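Local coordinates for protein Exo-beta-1,3-glucanase (Streptomyces sp. SirexAA-E, PDB 4PEY) that hydrolyses laminarin and laminarioligosaccharides as an exo-beta-1,3-glucanase, releasing glucose and laminaribiose, at residues Gln296-Asp301 / Thr322-Gly327. The protein carries 1 engineered substitution. Residues are numbered along the deposited sequence; the frame is centred on the assembly and turned at random.
Sequences QPIEID and TALKVG
Pro297 opens the contact by resting its ring over the carbonyl of Thr322; the oxygen, buried without a hydrogen-bond partner, lies against CB and CG, and its nearest approach is a weak CA-H...O contact, Pro297 CA to Thr322 O at 3.1 Å. Along the same puckered ring, a compact apolar surface, runs the extended chain of Lys325, pointing the same way, its CG 4.2 Å from Pro297 CB. Next, Ile298 N binds Ala323 O from well above the carbonyl plane (3.0 Å), whereas Ile298 O receives Lys325 N almost head-on, at 2.8 Å and 175° at the hydrogen. Ile298 turns its side chain inward, and its CG2 lies 3.8 Å from Leu324 CD1. Glu299, on the outer face with Lys325, suits solvent; Glu299 OE2 and Lys325 NZ are 5.5 Å apart, too far for a salt bridge, though the opposite charges may attract weakly. Ile300 N then bonds Lys325 O, and Ile300 O takes Gly327 N. With chi1 at 178° and chi2 at 62°, Leu324 swings CD1 toward the other strand to touch both isoleucines, 3.8 Å from Ile300 CD1. At the end Gly327 has no side chain, and Asp301 OD1 sits directly against Gly327 CA (3.2 Å). Successive coils of the right-handed beta-helix of family 55 are thus joined in parallel at the edge of a sheet, with helix 272-280 packing against Ile298: backbone bonds set the register, while branched aliphatic side chains fill the interior and polar ones face outward.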
ATOM      1  N   GLN A 296     -21.258  -8.752   9.448  1.00 17.36           N
ATOM      2  CA  GLN A 296     -21.135  -9.818   8.456  1.00 17.37           C
ATOM      3  C   GLN A 296     -20.236  -9.305   7.337  1.00 16.51           C
ATOM      4  O   GLN A 296     -20.059  -8.094   7.196  1.00 15.85           O
ATOM      5  CB  GLN A 296     -22.503 -10.239   7.910  1.00 22.08           C
ATOM      6  CG  GLN A 296     -23.205  -9.141   7.138  1.00 27.93           C
ATOM      7  CD  GLN A 296     -24.564  -9.560   6.613  1.00 34.33           C
ATOM      8  OE1 GLN A 296     -24.663 -10.267   5.608  1.00 37.87           O
ATOM      9  NE2 GLN A 296     -25.622  -9.124   7.291  1.00 34.65           N
ATOM     10  N   PRO A 297     -19.659 -10.218   6.537  1.00 15.74           N
ATOM     11  CA  PRO A 297     -18.766  -9.727   5.480  1.00 14.10           C
ATOM     12  C   PRO A 297     -19.454  -8.837   4.447  1.00 14.29           C
ATOM     13  O   PRO A 297     -20.612  -9.064   4.089  1.00 16.60           O
ATOM     14  CB  PRO A 297     -18.274 -11.015   4.808  1.00 15.24           C
ATOM     15  CG  PRO A 297     -18.421 -12.065   5.855  1.00 16.89           C
ATOM     16  CD  PRO A 297     -19.637 -11.688   6.636  1.00 16.85           C
ATOM     17  N   ILE A 298     -18.735  -7.818   3.990  1.00 13.07           N
ATOM     18  CA  ILE A 298     -19.113  -7.113   2.781  1.00 12.82           C
ATOM     19  C   ILE A 298     -18.814  -8.043   1.616  1.00 13.85           C
ATOM     20  O   ILE A 298     -17.685  -8.521   1.468  1.00 16.30           O
ATOM     21  CB  ILE A 298     -18.349  -5.776   2.633  1.00 13.88           C
ATOM     22  CG1 ILE A 298     -18.784  -4.804   3.733  1.00 16.61           C
ATOM     23  CG2 ILE A 298     -18.550  -5.179   1.240  1.00 16.91           C
ATOM     24  CD1 ILE A 298     -17.809  -3.656   3.946  1.00 18.93           C
ATOM     25  N   GLU A 299     -19.834  -8.323   0.811  1.00 14.32           N
ATOM     26  CA  GLU A 299     -19.708  -9.263  -0.294  1.00 14.78           C
ATOM     27  C   GLU A 299     -19.821  -8.548  -1.628  1.00 15.94           C
ATOM     28  O   GLU A 299     -20.833  -7.909  -1.921  1.00 18.46           O
ATOM     29  CB  GLU A 299     -20.771 -10.363  -0.189  1.00 19.57           C
ATOM     30  CG  GLU A 299     -20.680 -11.131   1.115  1.00 25.44           C
ATOM     31  CD  GLU A 299     -21.415 -12.445   1.085  1.00 34.95           C
ATOM     32  OE1 GLU A 299     -22.103 -12.719   0.080  1.00 39.45           O
ATOM     33  OE2 GLU A 299     -21.301 -13.201   2.074  1.00 37.94           O
ATOM     34  N   ILE A 300     -18.767  -8.650  -2.430  1.00 14.83           N
ATOM     35  CA  ILE A 300     -18.767  -8.073  -3.767  1.00 15.19           C
ATOM     36  C   ILE A 300     -18.720  -9.212  -4.780  1.00 15.12           C
ATOM     37  O   ILE A 300     -17.654  -9.765  -5.056  1.00 16.48           O
ATOM     38  CB  ILE A 300     -17.575  -7.116  -3.967  1.00 15.03           C
ATOM     39  CG1 ILE A 300     -17.616  -5.997  -2.923  1.00 16.25           C
ATOM     40  CG2 ILE A 300     -17.569  -6.532  -5.385  1.00 16.29           C
ATOM     41  CD1 ILE A 300     -16.435  -5.065  -2.989  1.00 17.97           C
ATOM     42  N   ASP A 301     -19.887  -9.583  -5.302  1.00 14.97           N
ATOM     43  CA  ASP A 301     -19.999 -10.728  -6.208  1.00 16.33           C
ATOM     44  C   ASP A 301     -20.647 -10.325  -7.530  1.00 15.21           C
ATOM     45  O   ASP A 301     -21.417 -11.084  -8.134  1.00 18.22           O
ATOM     46  CB  ASP A 301     -20.794 -11.864  -5.555  1.00 17.10           C
ATOM     47  CG  ASP A 301     -20.552 -13.199  -6.233  1.00 19.86           C
ATOM     48  OD1 ASP A 301     -19.494 -13.347  -6.883  1.00 19.35           O
ATOM     49  OD2 ASP A 301     -21.417 -14.094  -6.132  1.00 21.91           O
ATOM     50  N   THR A 322     -15.100 -12.172   8.383  1.00 12.21           N
ATOM     51  CA  THR A 322     -14.256 -11.640   7.328  1.00 13.58           C
ATOM     52  C   THR A 322     -14.806 -10.259   6.938  1.00 13.29           C
ATOM     53  O   THR A 322     -16.017 -10.099   6.830  1.00 14.07           O
ATOM     54  CB  THR A 322     -14.243 -12.615   6.129  1.00 13.85           C
ATOM     55  OG1 THR A 322     -13.756 -13.894   6.575  1.00 14.50           O
ATOM     56  CG2 THR A 322     -13.386 -12.095   4.983  1.00 14.73           C
ATOM     57  N   ALA A 323     -13.941  -9.254   6.771  1.00 12.57           N
ATOM     58  CA  ALA A 323     -14.415  -7.903   6.459  1.00 12.28           C
ATOM     59  C   ALA A 323     -14.923  -7.782   5.022  1.00 12.52           C
ATOM     60  O   ALA A 323     -15.943  -7.135   4.760  1.00 13.22           O
ATOM     61  CB  ALA A 323     -13.306  -6.869   6.700  1.00 13.72           C
ATOM     62  N   LEU A 324     -14.185  -8.380   4.089  1.00 11.78           N
ATOM     63  CA  LEU A 324     -14.453  -8.199   2.669  1.00 13.33           C
ATOM     64  C   LEU A 324     -14.230  -9.497   1.908  1.00 13.46           C
ATOM     65  O   LEU A 324     -13.151 -10.091   1.993  1.00 14.08           O
ATOM     66  CB  LEU A 324     -13.553  -7.098   2.101  1.00 17.80           C
ATOM     67  CG  LEU A 324     -13.678  -6.823   0.604  1.00 21.02           C
ATOM     68  CD1 LEU A 324     -15.080  -6.348   0.265  1.00 22.38           C
ATOM     69  CD2 LEU A 324     -12.639  -5.801   0.172  1.00 22.20           C
ATOM     70  N   LYS A 325     -15.255  -9.934   1.182  1.00 13.71           N
ATOM     71  CA  LYS A 325     -15.156 -11.113   0.328  1.00 14.35           C
ATOM     72  C   LYS A 325     -15.504 -10.748  -1.106  1.00 14.34           C
ATOM     73  O   LYS A 325     -16.622 -10.326  -1.380  1.00 17.08           O
ATOM     74  CB  LYS A 325     -16.096 -12.222   0.811  1.00 16.79           C
ATOM     75  CG  LYS A 325     -15.711 -12.867   2.118  1.00 19.69           C
ATOM     76  CD  LYS A 325     -16.642 -14.033   2.423  1.00 25.09           C
ATOM     77  CE  LYS A 325     -16.183 -14.796   3.653  1.00 31.62           C
ATOM     78  NZ  LYS A 325     -16.928 -16.078   3.799  1.00 34.98           N
ATOM     79  N   VAL A 326     -14.550 -10.896  -2.018  1.00 13.15           N
ATOM     80  CA  VAL A 326     -14.840 -10.717  -3.435  1.00 12.47           C
ATOM     81  C   VAL A 326     -15.131 -12.078  -4.057  1.00 12.58           C
ATOM     82  O   VAL A 326     -14.415 -13.054  -3.803  1.00 14.52           O
ATOM     83  CB  VAL A 326     -13.672 -10.037  -4.177  1.00 13.23           C
ATOM     84  CG1 VAL A 326     -14.039  -9.778  -5.620  1.00 12.66           C
ATOM     85  CG2 VAL A 326     -13.284  -8.734  -3.485  1.00 13.82           C
ATOM     86  N   GLY A 327     -16.193 -12.152  -4.856  1.00 13.69           N
ATOM     87  CA  GLY A 327     -16.545 -13.394  -5.522  1.00 13.10           C
ATOM     88  C   GLY A 327     -15.651 -13.730  -6.702  1.00 13.26           C
ATOM     89  O   GLY A 327     -14.687 -13.010  -7.003  1.00 15.22           O
TER